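Local atomic coordinates of bifunctional cytochrome P450/NADPH--P450 reductase (Deinococcus aerius, PDB entry 7F3H), a protein that probably hydroxylates organic substrates at a haem iron, drawing electrons from NADPH through a reductase domain fused to its cytochrome P450 domain. Residues A[183-186]-A[187-191]; A[200-203]-A[204-208]; A[210-213]-A[214-218]. All blocks are in the same frame, centred on the assembly; numbering follows the deposited sequence.

Overall arrangement
Interaction 1 closes the first of two helices that follow one another in the chain, 175-190 and 199-227; interactions 2 and 3 come next, in series on the second helix. By position and order these are probably the F and G helices of the P450 fold, which roof the substrate side of the haem. Centre to centre, interaction 1 lies about 11 Å from interaction 2 and about 16 Å from interaction 3, while 2 and 3 are about 15 Å apart. Tyr208 of interaction 2 and Met215 of interaction 3 both pack on residues of 183-187, so the second helix meets the first at both. The Met184 side chain is about 11 Å from the haem.

Interaction 1 of 3, residues A[183-186]-A[187-191]; sequences AMHH and TMTMN
Met190 runs back along the helix to His186, one turn earlier, in the last turns of helix 175-190, which probably corresponds to the F helix of the P450 fold. Its CB lies 3.8 Å from His186 O. CG, set beside the backbone N and anti to the carbonyl carbon (chi1 -85°), keeps near the same oxygen and comes 4.1 Å from CE1 of the His186 ring. SD then stands 4.0 Å from His186 ND1, meeting the ring obliquely as a sulfur-aromatic contact. Beyond these atoms the Met190 side chain also packs on Tyr208 of helix 199-227 and on Asn81. The imidazole is turned that way because its CG is anti to its own backbone N (chi1 -165°), and its ring also meets that of Tyr208, the planes about 45° apart.

Thr187 gives the oxygen of Ala183 two hydrogen bonds. Its backbone N reaches Ala183 O at 2.8 Å, and its hydroxyl OG1 reaches Ala183 O at 3.0 Å from above the carbonyl plane, the two donors on opposite faces. The same hydroxyl is hydrogen-bonded to Tyr208 OH, joining the two helices through a buried polar group. A valine here would probably cost Ala183 O its second donor and leave Tyr208 OH without this partner between the helices.

Thr189 copies the pattern more loosely. Its backbone N is hydrogen-bonded to His185 O, with a weak bond from OG1 to the same oxygen. The His185 ring swings past this hydroxyl without bonding to it: NE2 ends 4.0 Å from Thr189 OG1. Met188 packs on the loop at Ser441 and Leu442, while its CG sits 3.7 Å from Met184 O.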
loop_
_atom_site.group_PDB
_atom_site.type_symbol
_atom_site.label_atom_id
_atom_site.label_comp_id
_atom_site.label_asym_id
_atom_site.label_seq_id
_atom_site.Cartn_x
_atom_site.Cartn_y
_atom_site.Cartn_z
ATOM N N ALA A 183 -8.393 15.612 0.508
ATOM C CA ALA A 183 -9.544 14.731 0.283
ATOM C C ALA A 183 -9.346 13.387 0.973
ATOM O O ALA A 183 -10.290 12.843 1.557
ATOM C CB ALA A 183 -9.830 14.551 -1.217
ATOM N N MET A 184 -8.140 12.802 0.859
ATOM C CA MET A 184 -7.838 11.530 1.533
ATOM C C MET A 184 -8.028 11.644 3.045
ATOM O O MET A 184 -8.704 10.807 3.681
ATOM C CB MET A 184 -6.417 11.095 1.192
ATOM C CG MET A 184 -6.277 10.584 -0.252
ATOM S SD MET A 184 -7.183 9.037 -0.454
ATOM C CE MET A 184 -5.847 7.879 -0.088
ATOM N N HIS A 185 -7.434 12.676 3.645
ATOM C CA HIS A 185 -7.612 12.880 5.077
ATOM C C HIS A 185 -9.095 13.005 5.449
ATOM O O HIS A 185 -9.579 12.362 6.399
ATOM C CB HIS A 185 -6.844 14.122 5.520
ATOM C CG HIS A 185 -7.007 14.433 6.971
ATOM N ND1 HIS A 185 -6.334 13.745 7.962
ATOM C CD2 HIS A 185 -7.813 15.318 7.606
ATOM C CE1 HIS A 185 -6.686 14.225 9.143
ATOM N NE2 HIS A 185 -7.586 15.175 8.955
ATOM N N HIS A 186 -9.838 13.824 4.702
ATOM C CA HIS A 186 -11.247 14.022 5.024
ATOM C C HIS A 186 -12.046 12.736 4.838
ATOM O O HIS A 186 -12.989 12.468 5.597
ATOM C CB HIS A 186 -11.824 15.151 4.171
ATOM C CG HIS A 186 -13.135 15.653 4.669
ATOM N ND1 HIS A 186 -14.332 15.332 4.067
ATOM C CD2 HIS A 186 -13.443 16.409 5.750
ATOM C CE1 HIS A 186 -15.319 15.899 4.736
ATOM N NE2 HIS A 186 -14.806 16.560 5.761
ATOM N N THR A 187 -11.660 11.922 3.849
ATOM C CA THR A 187 -12.339 10.652 3.621
ATOM C C THR A 187 -12.216 9.747 4.834
ATOM O O THR A 187 -13.209 9.146 5.263
ATOM C CB THR A 187 -11.758 9.956 2.380
ATOM O OG1 THR A 187 -12.224 10.591 1.181
ATOM C CG2 THR A 187 -12.108 8.481 2.362
ATOM N N MET A 188 -11.029 9.705 5.451
ATOM C CA MET A 188 -10.917 8.891 6.665
ATOM C C MET A 188 -11.689 9.517 7.824
ATOM O O MET A 188 -12.222 8.792 8.671
ATOM C CB MET A 188 -9.451 8.670 7.074
ATOM C CG MET A 188 -8.576 8.001 6.017
ATOM S SD MET A 188 -9.257 6.444 5.381
ATOM C CE MET A 188 -9.021 6.663 3.607
ATOM N N THR A 189 -11.811 10.851 7.842
ATOM C CA THR A 189 -12.584 11.523 8.895
ATOM C C THR A 189 -14.065 11.151 8.825
ATOM O O THR A 189 -14.723 10.973 9.861
ATOM C CB THR A 189 -12.425 13.047 8.765
ATOM O OG1 THR A 189 -11.145 13.461 9.256
ATOM C CG2 THR A 189 -13.557 13.814 9.474
ATOM N N MET A 190 -14.595 11.005 7.602
ATOM C CA MET A 190 -16.008 10.664 7.418
ATOM C C MET A 190 -16.342 9.278 7.960
ATOM O O MET A 190 -17.493 9.018 8.342
ATOM C CB MET A 190 -16.382 10.742 5.939
ATOM C CG MET A 190 -16.759 12.121 5.488
ATOM S SD MET A 190 -16.823 12.280 3.701
ATOM C CE MET A 190 -18.590 12.115 3.415
ATOM N N ASN A 191 -15.357 8.379 8.009
ATOM C CA ASN A 191 -15.612 7.039 8.520
ATOM C C ASN A 191 -15.931 7.024 10.015
ATOM O O ASN A 191 -16.325 5.974 10.532
ATOM C CB ASN A 191 -14.409 6.138 8.210
ATOM C CG ASN A 191 -14.229 5.889 6.701
ATOM O OD1 ASN A 191 -15.199 5.725 5.956
ATOM N ND2 ASN A 191 -12.979 5.872 6.253
#

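Interaction 2 of 3, residues A[200-203]-A[204-208]; sequences EMEE and ADRAY
The Arg206 guanidinium has the backbone N of Glu203 over one face and Glu202 OE1 set obliquely to it, in an exposed turn of helix 199-227, probably the G helix of the P450 fold. Its nearest approach to a side chain is not to a carboxylate at all: NH1 comes 3.3 Å from Glu203 CG, the aliphatic stem of the acid one turn back. The Glu203 and Arg206 side chains cross at a slant, with carboxylate and guanidinium planes only 26° apart.

Neither acid makes a salt bridge here. Glu202 OE1 is 4.3 Å from Arg206 NH2 and well out of the guanidinium plane, with no N-H aimed at it, while the Glu203 carboxylate oxygen OE2 remains 4.8 Å from Arg206 NH1. Opposite charges are nearby nonetheless, so the attraction is probably diffuse at this exposed surface. Arg206 CG, anti to its carbonyl carbon (chi1 -62°), lies beside the backbone N, and the chain runs extended from there to NE, carrying the guanidinium back over Glu203.

A third flat group, the Asp205 carboxylate, belongs to the side of the helix facing 175-190. OD2 lies 3.5 Å from Met201 O, two acceptors that do not bond; the carboxylate also has a long, weak ion pair with Arg193. A sulfate ion, probably from the crystallisation liquor, lies about 3 Å from the Asp205 side chain at the nearest atoms. On this side too, Ala204 rests against His186, its CB 3.3 Å from Met201 O.

Beneath the side chains, backbone bonds link residues four apart: Asp205 N to Met201 O, Arg206 N to Glu202 O and, nearly straight at 172°, Ala207 N to Glu203 O at 2.9 Å.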
loop_
_atom_site.group_PDB
_atom_site.type_symbol
_atom_site.label_atom_id
_atom_site.label_comp_id
_atom_site.label_asym_id
_atom_site.label_seq_id
_atom_site.Cartn_x
_atom_site.Cartn_y
_atom_site.Cartn_z
ATOM N N GLU A 200 -18.407 24.271 11.147
ATOM C CA GLU A 200 -17.095 24.029 10.543
ATOM C C GLU A 200 -17.128 22.827 9.598
ATOM O O GLU A 200 -16.523 22.858 8.513
ATOM C CB GLU A 200 -16.061 23.825 11.658
ATOM C CG GLU A 200 -16.420 22.666 12.585
ATOM C CD GLU A 200 -15.540 22.547 13.810
ATOM O OE1 GLU A 200 -15.019 23.581 14.290
ATOM O OE2 GLU A 200 -15.387 21.405 14.299
ATOM N N MET A 201 -17.884 21.783 9.972
ATOM C CA MET A 201 -17.906 20.511 9.248
ATOM C C MET A 201 -18.662 20.606 7.926
ATOM O O MET A 201 -18.238 20.005 6.933
ATOM C CB MET A 201 -18.536 19.422 10.118
ATOM C CG MET A 201 -17.567 18.702 11.051
ATOM S SD MET A 201 -18.356 18.068 12.566
ATOM C CE MET A 201 -19.325 16.674 11.971
ATOM N N GLU A 202 -19.809 21.294 7.908
ATOM C CA GLU A 202 -20.538 21.524 6.661
ATOM C C GLU A 202 -19.637 22.160 5.612
ATOM O O GLU A 202 -19.545 21.691 4.466
ATOM C CB GLU A 202 -21.727 22.445 6.925
ATOM C CG GLU A 202 -22.993 21.777 7.402
ATOM C CD GLU A 202 -24.205 22.675 7.187
ATOM O OE1 GLU A 202 -24.094 23.904 7.445
ATOM O OE2 GLU A 202 -25.262 22.154 6.758
ATOM N N GLU A 203 -18.989 23.259 5.991
ATOM C CA GLU A 203 -18.072 23.947 5.093
ATOM C C GLU A 203 -16.934 23.025 4.669
ATOM O O GLU A 203 -16.450 23.097 3.525
ATOM C CB GLU A 203 -17.520 25.200 5.790
ATOM C CG GLU A 203 -18.584 26.210 6.241
ATOM C CD GLU A 203 -18.039 27.270 7.212
ATOM O OE1 GLU A 203 -16.809 27.311 7.457
ATOM O OE2 GLU A 203 -18.847 28.074 7.730
ATOM N N ALA A 204 -16.482 22.163 5.593
ATOM C CA ALA A 204 -15.440 21.198 5.261
ATOM C C ALA A 204 -15.922 20.194 4.223
ATOM O O ALA A 204 -15.174 19.849 3.306
ATOM C CB ALA A 204 -14.950 20.490 6.522
ATOM N N ASP A 205 -17.180 19.742 4.319
ATOM C CA ASP A 205 -17.736 18.888 3.262
ATOM C C ASP A 205 -17.778 19.618 1.912
ATOM O O ASP A 205 -17.491 19.017 0.859
ATOM C CB ASP A 205 -19.141 18.387 3.636
ATOM C CG ASP A 205 -19.122 17.339 4.748
ATOM O OD1 ASP A 205 -18.211 16.488 4.759
ATOM O OD2 ASP A 205 -20.033 17.355 5.608
ATOM N N ARG A 206 -18.156 20.904 1.920
ATOM C CA ARG A 206 -18.225 21.653 0.664
ATOM C C ARG A 206 -16.855 21.749 0.023
ATOM O O ARG A 206 -16.689 21.506 -1.178
ATOM C CB ARG A 206 -18.772 23.063 0.882
ATOM C CG ARG A 206 -20.169 23.164 1.404
ATOM C CD ARG A 206 -20.648 24.604 1.248
ATOM N NE ARG A 206 -21.732 24.940 2.156
ATOM C CZ ARG A 206 -21.590 25.719 3.221
ATOM N NH1 ARG A 206 -20.401 26.262 3.520
ATOM N NH2 ARG A 206 -22.647 25.956 3.989
ATOM N N ALA A 207 -15.857 22.121 0.814
ATOM C CA ALA A 207 -14.501 22.158 0.283
ATOM C C ALA A 207 -14.027 20.764 -0.158
ATOM O O ALA A 207 -13.270 20.642 -1.121
ATOM C CB ALA A 207 -13.571 22.780 1.320
ATOM N N TYR A 208 -14.490 19.705 0.500
ATOM C CA TYR A 208 -14.064 18.360 0.116
ATOM C C TYR A 208 -14.564 18.018 -1.283
ATOM O O TYR A 208 -13.766 17.699 -2.177
ATOM C CB TYR A 208 -14.550 17.377 1.191
ATOM C CG TYR A 208 -14.546 15.901 0.907
ATOM C CD1 TYR A 208 -13.360 15.144 0.931
ATOM C CD2 TYR A 208 -15.751 15.232 0.704
ATOM C CE1 TYR A 208 -13.387 13.757 0.702
ATOM C CE2 TYR A 208 -15.784 13.847 0.472
ATOM C CZ TYR A 208 -14.606 13.121 0.480
ATOM O OH TYR A 208 -14.692 11.764 0.263
#

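Interaction 3 of 3, residues A[210-213]-A[214-218]; sequences ADIA and SMNEL
Ser214 folds its hydroxyl back on the helix that carries it, helix 199-227, to reach the carbonyl of Asp211 three residues earlier. With OG between the backbone N and the carbonyl carbon (chi1 71°), the hydrogen bond from OG to Asp211 O is short, 2.6 Å. The oxygen also accepts from Met215 N at 3.0 Å, so one carbonyl serves a side chain and a backbone N-H together.

Ala213 sits directly against the next turn: its methyl CB is 3.1 Å from Ser214 N, and its carbonyl oxygen O accepts Glu217 N at 2.8 Å. Ile212 and Asn216 lie side by side, one turn apart and pointing the same way. The branch methyl CG2 of Ile212 touches the amide of Asn216, with ND2 3.7 Å away, while the N-H of Asn216 points almost straight at Ile212 O (N-H...O 178°).

Met215 packs on Phe176, Leu180 and Ala183 of helix 175-190 and on Met262 of helix 254-285, where Asn216 also touches Arg258. The serine hydroxyl is thus spent on its own helix, while buried Met215 and the salt bridge of Asp211 with Arg182 tie this helix to 175-190.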
loop_
_atom_site.group_PDB
_atom_site.type_symbol
_atom_site.label_atom_id
_atom_site.label_comp_id
_atom_site.label_asym_id
_atom_site.label_seq_id
_atom_site.Cartn_x
_atom_site.Cartn_y
_atom_site.Cartn_z
ATOM N N ALA A 210 -15.402 20.057 -3.449
ATOM C CA ALA A 210 -14.745 20.993 -4.363
ATOM C C ALA A 210 -13.369 20.498 -4.778
ATOM O O ALA A 210 -13.019 20.549 -5.967
ATOM C CB ALA A 210 -14.642 22.382 -3.718
ATOM N N ASP A 211 -12.557 20.087 -3.786
ATOM C CA ASP A 211 -11.265 19.434 -4.003
ATOM C C ASP A 211 -11.396 18.304 -5.019
ATOM O O ASP A 211 -10.599 18.188 -5.969
ATOM C CB ASP A 211 -10.745 18.861 -2.671
ATOM C CG ASP A 211 -10.053 19.887 -1.791
ATOM O OD1 ASP A 211 -9.660 20.948 -2.303
ATOM O OD2 ASP A 211 -9.884 19.624 -0.577
ATOM N N ILE A 212 -12.390 17.437 -4.806
ATOM C CA ILE A 212 -12.560 16.305 -5.708
ATOM C C ILE A 212 -12.846 16.798 -7.110
ATOM O O ILE A 212 -12.296 16.274 -8.087
ATOM C CB ILE A 212 -13.679 15.356 -5.234
ATOM C CG1 ILE A 212 -13.449 14.865 -3.802
ATOM C CG2 ILE A 212 -13.814 14.229 -6.222
ATOM C CD1 ILE A 212 -14.467 13.837 -3.361
ATOM N N ALA A 213 -13.703 17.820 -7.230
ATOM C CA ALA A 213 -14.000 18.405 -8.538
ATOM C C ALA A 213 -12.731 18.927 -9.214
ATOM O O ALA A 213 -12.533 18.742 -10.418
ATOM C CB ALA A 213 -15.026 19.527 -8.389
ATOM N N SER A 214 -11.890 19.631 -8.466
ATOM C CA SER A 214 -10.656 20.168 -9.046
ATOM C C SER A 214 -9.758 19.043 -9.571
ATOM O O SER A 214 -9.139 19.162 -10.646
ATOM C CB SER A 214 -9.925 21.016 -8.002
ATOM O OG SER A 214 -9.373 20.187 -6.980
ATOM N N MET A 215 -9.715 17.922 -8.843
ATOM C CA MET A 215 -8.934 16.771 -9.309
ATOM C C MET A 215 -9.530 16.165 -10.576
ATOM O O MET A 215 -8.813 15.951 -11.571
ATOM C CB MET A 215 -8.847 15.720 -8.206
ATOM C CG MET A 215 -8.032 16.209 -7.042
ATOM S SD MET A 215 -7.448 14.883 -6.007
ATOM C CE MET A 215 -8.703 14.888 -4.735
ATOM N N ASN A 216 -10.838 15.855 -10.541
ATOM C CA ASN A 216 -11.531 15.343 -11.719
ATOM C C ASN A 216 -11.297 16.255 -12.910
ATOM O O ASN A 216 -11.036 15.777 -14.012
ATOM C CB ASN A 216 -13.040 15.201 -11.462
ATOM C CG ASN A 216 -13.362 14.183 -10.370
ATOM O OD1 ASN A 216 -12.501 13.381 -10.001
ATOM N ND2 ASN A 216 -14.604 14.203 -9.849
ATOM N N GLU A 217 -11.382 17.575 -12.702
ATOM C CA GLU A 217 -11.174 18.548 -13.774
ATOM C C GLU A 217 -9.795 18.418 -14.406
ATOM O O GLU A 217 -9.670 18.424 -15.638
ATOM C CB GLU A 217 -11.400 19.975 -13.270
ATOM C CG GLU A 217 -12.875 20.386 -13.266
ATOM C CD GLU A 217 -13.451 20.576 -14.676
ATOM O OE1 GLU A 217 -12.916 21.439 -15.427
ATOM O OE2 GLU A 217 -14.436 19.856 -15.017
ATOM N N LEU A 218 -8.738 18.427 -13.587
ATOM C CA LEU A 218 -7.401 18.304 -14.160
ATOM C C LEU A 218 -7.273 17.019 -14.972
ATOM O O LEU A 218 -6.781 17.034 -16.117
ATOM C CB LEU A 218 -6.345 18.348 -13.058
ATOM C CG LEU A 218 -4.854 18.284 -13.442
ATOM C CD1 LEU A 218 -3.976 19.043 -12.419
ATOM C CD2 LEU A 218 -4.343 16.817 -13.648
#